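Local atomic coordinates of CD180 antigen (Mus musculus, PDB entry 3T6Q), a protein that may cooperate with MD-1 and TLR4 in the innate response of B cells to bacterial lipopolysaccharide, leading to NF-kappa-B activation. Residues 221-226 with 251-256; 168-173 with 196-201. One frame throughout, in Å; residues are numbered along the deposited sequence.

Contact 1 of 2, residues 221-226 with 251-256. With NAG (2-acetamido-2-deoxy-beta-D-glucopyranose), chain S.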
loop_
_atom_site.group_PDB
_atom_site.type_symbol
_atom_site.label_atom_id
_atom_site.label_comp_id
_atom_site.label_asym_id
_atom_site.label_seq_id
_atom_site.Cartn_x
_atom_site.Cartn_y
_atom_site.Cartn_z
ATOM N N GLY A 221 15.760 6.114 23.219
ATOM C CA GLY A 221 15.181 4.782 23.107
ATOM C C GLY A 221 16.212 3.683 22.978
ATOM O O GLY A 221 15.984 2.574 23.416
ATOM N N LEU A 222 17.369 3.997 22.404
ATOM C CA LEU A 222 18.439 2.999 22.218
ATOM C C LEU A 222 19.364 2.797 23.420
ATOM O O LEU A 222 20.377 2.070 23.338
ATOM C CB LEU A 222 19.313 3.376 21.006
ATOM C CG LEU A 222 18.627 3.419 19.625
ATOM C CD1 LEU A 222 19.664 3.626 18.522
ATOM C CD2 LEU A 222 17.807 2.182 19.317
ATOM N N LYS A 223 19.049 3.445 24.521
ATOM C CA LYS A 223 19.774 3.227 25.777
ATOM C C LYS A 223 20.180 1.766 26.036
ATOM O O LYS A 223 19.376 0.842 25.880
ATOM C CB LYS A 223 18.942 3.756 26.951
ATOM C CG LYS A 223 19.699 3.598 28.284
ATOM C CD LYS A 223 18.898 4.212 29.416
ATOM C CE LYS A 223 19.616 4.052 30.772
ATOM N NZ LYS A 223 18.687 4.411 31.877
ATOM N N ASN A 224 21.454 1.576 26.371
ATOM C CA ASN A 224 22.007 0.278 26.728
ATOM C C ASN A 224 22.331 -0.673 25.568
ATOM O O ASN A 224 22.796 -1.787 25.794
ATOM C CB ASN A 224 21.111 -0.410 27.788
ATOM C CG ASN A 224 21.891 -1.375 28.653
ATOM O OD1 ASN A 224 21.589 -2.576 28.749
ATOM N ND2 ASN A 224 22.924 -0.850 29.274
ATOM N N SER A 225 22.064 -0.250 24.311
ATOM C CA SER A 225 22.325 -1.108 23.154
ATOM C C SER A 225 23.806 -1.079 22.759
ATOM O O SER A 225 24.536 -0.168 23.145
ATOM C CB SER A 225 21.435 -0.693 21.944
ATOM O OG SER A 225 21.777 0.616 21.524
ATOM N N THR A 226 24.241 -2.101 22.033
ATOM C CA THR A 226 25.563 -2.145 21.413
ATOM C C THR A 226 25.358 -2.331 19.911
ATOM O O THR A 226 24.730 -3.320 19.487
ATOM C CB THR A 226 26.365 -3.330 21.980
ATOM O OG1 THR A 226 26.478 -3.128 23.387
ATOM C CG2 THR A 226 27.788 -3.415 21.374
ATOM N N LEU A 251 23.316 9.177 23.493
ATOM C CA LEU A 251 24.500 8.430 23.014
ATOM C C LEU A 251 25.524 8.101 24.118
ATOM O O LEU A 251 26.324 7.182 23.957
ATOM C CB LEU A 251 25.217 9.246 21.921
ATOM C CG LEU A 251 26.183 8.597 20.947
ATOM C CD1 LEU A 251 25.545 7.375 20.279
ATOM C CD2 LEU A 251 26.497 9.662 19.881
ATOM N N CYS A 252 25.506 8.879 25.206
ATOM C CA CYS A 252 26.386 8.676 26.348
ATOM C C CYS A 252 26.056 7.365 27.096
ATOM O O CYS A 252 26.852 6.916 27.953
ATOM C CB CYS A 252 26.286 9.900 27.312
ATOM S SG CYS A 252 27.458 11.222 26.959
ATOM N N GLU A 253 24.878 6.778 26.817
ATOM C CA GLU A 253 24.451 5.540 27.485
ATOM C C GLU A 253 24.311 4.343 26.542
ATOM O O GLU A 253 23.498 3.463 26.798
ATOM C CB GLU A 253 23.124 5.764 28.211
ATOM C CG GLU A 253 23.168 6.938 29.190
ATOM C CD GLU A 253 22.008 6.915 30.175
ATOM O OE1 GLU A 253 20.937 7.539 29.900
ATOM O OE2 GLU A 253 22.164 6.255 31.233
ATOM N N MET A 254 25.121 4.361 25.473
ATOM C CA MET A 254 25.040 3.433 24.349
ATOM C C MET A 254 26.438 3.053 23.921
ATOM O O MET A 254 27.393 3.781 24.138
ATOM C CB MET A 254 24.355 4.108 23.145
ATOM C CG MET A 254 22.875 4.345 23.322
ATOM S SD MET A 254 22.279 5.326 21.944
ATOM C CE MET A 254 22.654 4.247 20.549
ATOM N N SER A 255 26.568 1.901 23.305
ATOM C CA SER A 255 27.837 1.584 22.693
ATOM C C SER A 255 27.620 1.619 21.181
ATOM O O SER A 255 26.739 0.908 20.699
ATOM C CB SER A 255 28.275 0.190 23.145
ATOM O OG SER A 255 29.561 -0.118 22.633
ATOM N N VAL A 256 28.383 2.452 20.441
ATOM C CA VAL A 256 28.274 2.498 18.967
ATOM C C VAL A 256 29.669 2.587 18.355
ATOM O O VAL A 256 30.491 3.416 18.792
ATOM C CB VAL A 256 27.458 3.739 18.490
ATOM C CG1 VAL A 256 27.250 3.724 16.958
ATOM C CG2 VAL A 256 26.071 3.766 19.144
HETATM C C1 NAG S . 23.752 -1.631 30.133
HETATM C C2 NAG S . 25.197 -1.189 29.939
HETATM C C3 NAG S . 26.094 -1.810 31.025
HETATM C C4 NAG S . 25.446 -1.619 32.404
HETATM C C5 NAG S . 24.041 -2.234 32.368
HETATM C C6 NAG S . 23.327 -2.315 33.725
HETATM C C7 NAG S . 25.763 -0.579 27.653
HETATM C C8 NAG S . 26.262 -1.029 26.304
HETATM N N2 NAG S . 25.694 -1.500 28.609
HETATM O O3 NAG S . 27.391 -1.255 30.954
HETATM O O4 NAG S . 26.256 -2.210 33.384
HETATM O O5 NAG S . 23.295 -1.427 31.463
HETATM O O6 NAG S . 23.102 -0.996 34.125
HETATM O O7 NAG S . 25.410 0.579 27.828
HETATM O O HOH W 1 18.669 7.514 31.198
HETATM O O HOH W 2 23.017 2.166 29.404
#
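Met254, modelled in two conformers of which one is described, reaches across to the turn at Leu222, its CG lying 3.4 Å from Leu222 O. In this conformer the thioether chain runs out extended as far as SD and then bends (chi3 61°), which turns the terminal methyl CE toward both CB and CD1 of the leucine. Leu222 opens a type II turn that ends at Ser225, and its carbonyl oxygen is gripped twice from within the turn, by Ser225 N and by Ser225 OG. Ser225 OG, 2.7 Å from Leu222 O, lies in that carbonyl's plane on a lone pair; chi1 of 64° tucks it back over its own backbone to get there. Two backbone bonds fasten the segments: Asn224 N to Glu253 O, 2.8 Å, and Ser255 N to Ser225 O, nearly straight at 172°. On the outside, the extended Lys223 chain crosses Glu253, so that CE comes 3.4 Å from OE2 while NZ makes only a long salt bridge to it; a water links NZ to OE1. Asn224 carries the N-linked sugar on ND2, and a second water joins ND2, Glu253 O and the sugar's O7. The acetamido methyl C8 lies 3.6 Å from Thr226 OG1, and Asn224 OD1 probably accepts a hydrogen bond from Ser201 N. Cys252 is disulfide-bonded to Cys276, and Leu222 also packs on Phe209. Helix 215-221 leads into the turn, beyond which Thr226 and Ser255 form a parallel bridge between the neighbouring strands 226-231 and 255-260 of the leucine-rich solenoid.

Contact 2 of 2, residues 168-173 with 196-201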
loop_
_atom_site.group_PDB
_atom_site.type_symbol
_atom_site.label_atom_id
_atom_site.label_comp_id
_atom_site.label_asym_id
_atom_site.label_seq_id
_atom_site.Cartn_x
_atom_site.Cartn_y
_atom_site.Cartn_z
ATOM N N LEU A 168 8.353 1.187 18.754
ATOM C CA LEU A 168 9.037 -0.069 19.022
ATOM C C LEU A 168 8.844 -0.394 20.513
ATOM O O LEU A 168 9.218 0.402 21.394
ATOM C CB LEU A 168 10.518 0.054 18.671
ATOM C CG LEU A 168 10.945 0.466 17.244
ATOM C CD1 LEU A 168 12.457 0.727 17.208
ATOM C CD2 LEU A 168 10.629 -0.645 16.279
ATOM N N SER A 169 8.229 -1.539 20.803
ATOM C CA SER A 169 7.899 -1.832 22.216
ATOM C C SER A 169 8.863 -2.898 22.702
ATOM O O SER A 169 9.558 -3.512 21.894
ATOM C CB SER A 169 6.463 -2.349 22.330
ATOM O OG SER A 169 6.401 -3.650 21.743
ATOM N N LYS A 170 8.883 -3.140 24.016
ATOM C CA LYS A 170 9.620 -4.278 24.584
ATOM C C LYS A 170 9.252 -5.609 23.942
ATOM O O LYS A 170 10.112 -6.413 23.579
ATOM C CB LYS A 170 9.315 -4.385 26.083
ATOM C CG LYS A 170 10.077 -3.431 26.982
ATOM C CD LYS A 170 9.644 -3.642 28.429
ATOM C CE LYS A 170 10.709 -3.191 29.403
ATOM N NZ LYS A 170 10.315 -3.597 30.778
ATOM N N GLU A 171 7.953 -5.836 23.797
ATOM C CA GLU A 171 7.433 -7.061 23.180
ATOM C C GLU A 171 7.928 -7.253 21.763
ATOM O O GLU A 171 8.375 -8.355 21.395
ATOM C CB GLU A 171 5.912 -7.004 23.172
ATOM C CG GLU A 171 5.254 -8.336 23.422
ATOM C CD GLU A 171 3.948 -8.175 24.170
ATOM O OE1 GLU A 171 3.020 -7.554 23.601
ATOM O OE2 GLU A 171 3.858 -8.665 25.322
ATOM N N ASP A 172 7.862 -6.181 20.970
ATOM C CA ASP A 172 8.437 -6.181 19.602
ATOM C C ASP A 172 9.881 -6.630 19.620
ATOM O O ASP A 172 10.284 -7.511 18.856
ATOM C CB ASP A 172 8.407 -4.761 18.997
ATOM C CG ASP A 172 6.989 -4.230 18.767
ATOM O OD1 ASP A 172 6.058 -5.069 18.693
ATOM O OD2 ASP A 172 6.812 -2.974 18.639
ATOM N N MET A 173 10.663 -5.973 20.477
ATOM C CA MET A 173 12.098 -6.257 20.563
ATOM C C MET A 173 12.382 -7.666 21.082
ATOM O O MET A 173 13.307 -8.312 20.602
ATOM C CB MET A 173 12.834 -5.180 21.402
ATOM C CG MET A 173 12.707 -3.747 20.875
ATOM S SD MET A 173 13.126 -3.592 19.107
ATOM C CE MET A 173 14.735 -4.339 19.079
ATOM N N PRO A 196 10.698 2.519 26.997
ATOM C CA PRO A 196 11.875 2.435 27.860
ATOM C C PRO A 196 12.167 0.988 28.211
ATOM O O PRO A 196 11.258 0.236 28.550
ATOM C CB PRO A 196 11.433 3.215 29.110
ATOM C CG PRO A 196 10.559 4.281 28.536
ATOM C CD PRO A 196 9.752 3.537 27.488
ATOM N N GLY A 197 13.415 0.575 28.067
ATOM C CA GLY A 197 13.793 -0.786 28.373
ATOM C C GLY A 197 13.797 -1.714 27.192
ATOM O O GLY A 197 14.353 -2.822 27.284
ATOM N N ALA A 198 13.212 -1.275 26.070
ATOM C CA ALA A 198 13.113 -2.134 24.874
ATOM C C ALA A 198 14.464 -2.540 24.324
ATOM O O ALA A 198 14.589 -3.615 23.736
ATOM C CB ALA A 198 12.251 -1.484 23.771
ATOM N N PHE A 199 15.488 -1.703 24.517
ATOM C CA PHE A 199 16.811 -2.026 24.006
ATOM C C PHE A 199 17.850 -2.502 25.031
ATOM O O PHE A 199 19.031 -2.637 24.701
ATOM C CB PHE A 199 17.353 -0.836 23.207
ATOM C CG PHE A 199 16.793 -0.780 21.816
ATOM C CD1 PHE A 199 17.528 -1.282 20.744
ATOM C CD2 PHE A 199 15.503 -0.307 21.599
ATOM C CE1 PHE A 199 17.004 -1.256 19.469
ATOM C CE2 PHE A 199 14.976 -0.273 20.314
ATOM C CZ PHE A 199 15.733 -0.743 19.256
ATOM N N ASP A 200 17.392 -2.800 26.247
ATOM C CA ASP A 200 18.274 -3.308 27.302
ATOM C C ASP A 200 19.051 -4.486 26.790
ATOM O O ASP A 200 18.471 -5.436 26.250
ATOM C CB ASP A 200 17.485 -3.726 28.546
ATOM C CG ASP A 200 16.998 -2.535 29.356
ATOM O OD1 ASP A 200 17.252 -1.353 28.988
ATOM O OD2 ASP A 200 16.330 -2.784 30.370
ATOM N N SER A 201 20.373 -4.423 26.926
ATOM C CA SER A 201 21.256 -5.501 26.494
ATOM C C SER A 201 21.215 -5.897 25.005
ATOM O O SER A 201 21.770 -6.944 24.629
ATOM C CB SER A 201 21.013 -6.762 27.343
ATOM O OG SER A 201 21.392 -6.500 28.662
HETATM O O HOH W 3 12.117 -0.992 31.640
#
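Consecutive leucine-rich repeats, LRR 6 and LRR 7, meet on the outer side of the solenoid, where the start of helix 170-174 packs against the type I turn from Gly197 to Asp200. Met173 and Ala198 form the centre: Met173 CG lies 3.7 Å from Ala198 CB, and its CB comes within 3.3 Å of Ala198 O. Bends at chi2 (-51°) and chi3 (-53°) curl the methionine so that CE sits over one face of the Phe199 ring, 4.1 Å from the centroid in a CH-pi contact. SD approaches the same ring obliquely, completing a Met-aromatic pair, while Leu168 CD1 touches the ring edge near its plane. Ala198 CB also faces Lys170 N, which donates to Glu195. Farther out, the Lys170 side chain lies along the turn, its CE 3.6 Å from Pro196 O, and a water joins NZ to that oxygen through two weak bonds. The helix start is fixed by a capping box: Asp172 N donates to Ser169 OG at 3.0 Å, and Ser169 N returns a bond to Asp172 OD2 from above the carboxylate plane. No direct hydrogen bond crosses between the segments. Their cohesion therefore rests mainly on dispersion and CH-pi contacts around the buried methionine, alanine and phenylalanine, with a weak water-mediated link at the exposed lysine.

Contact 2 precedes contact 1 in sequence, and their centres are about 13 Å apart. They are successive joints of one leucine-rich solenoid: strand 203-208 follows the turn of contact 2 and lies between strands 182-185 and 226-231, the latter starting in contact 1. The two also touch, since Leu222 CD2 and Gly221 O pack on the Phe199 ring. One phenylalanine thus joins the hydrophobic interior of both contacts, continuing it from repeat to repeat, and the glycosylated asparagine of contact 1 is probably tied to the end of LRR 7 through Ser201.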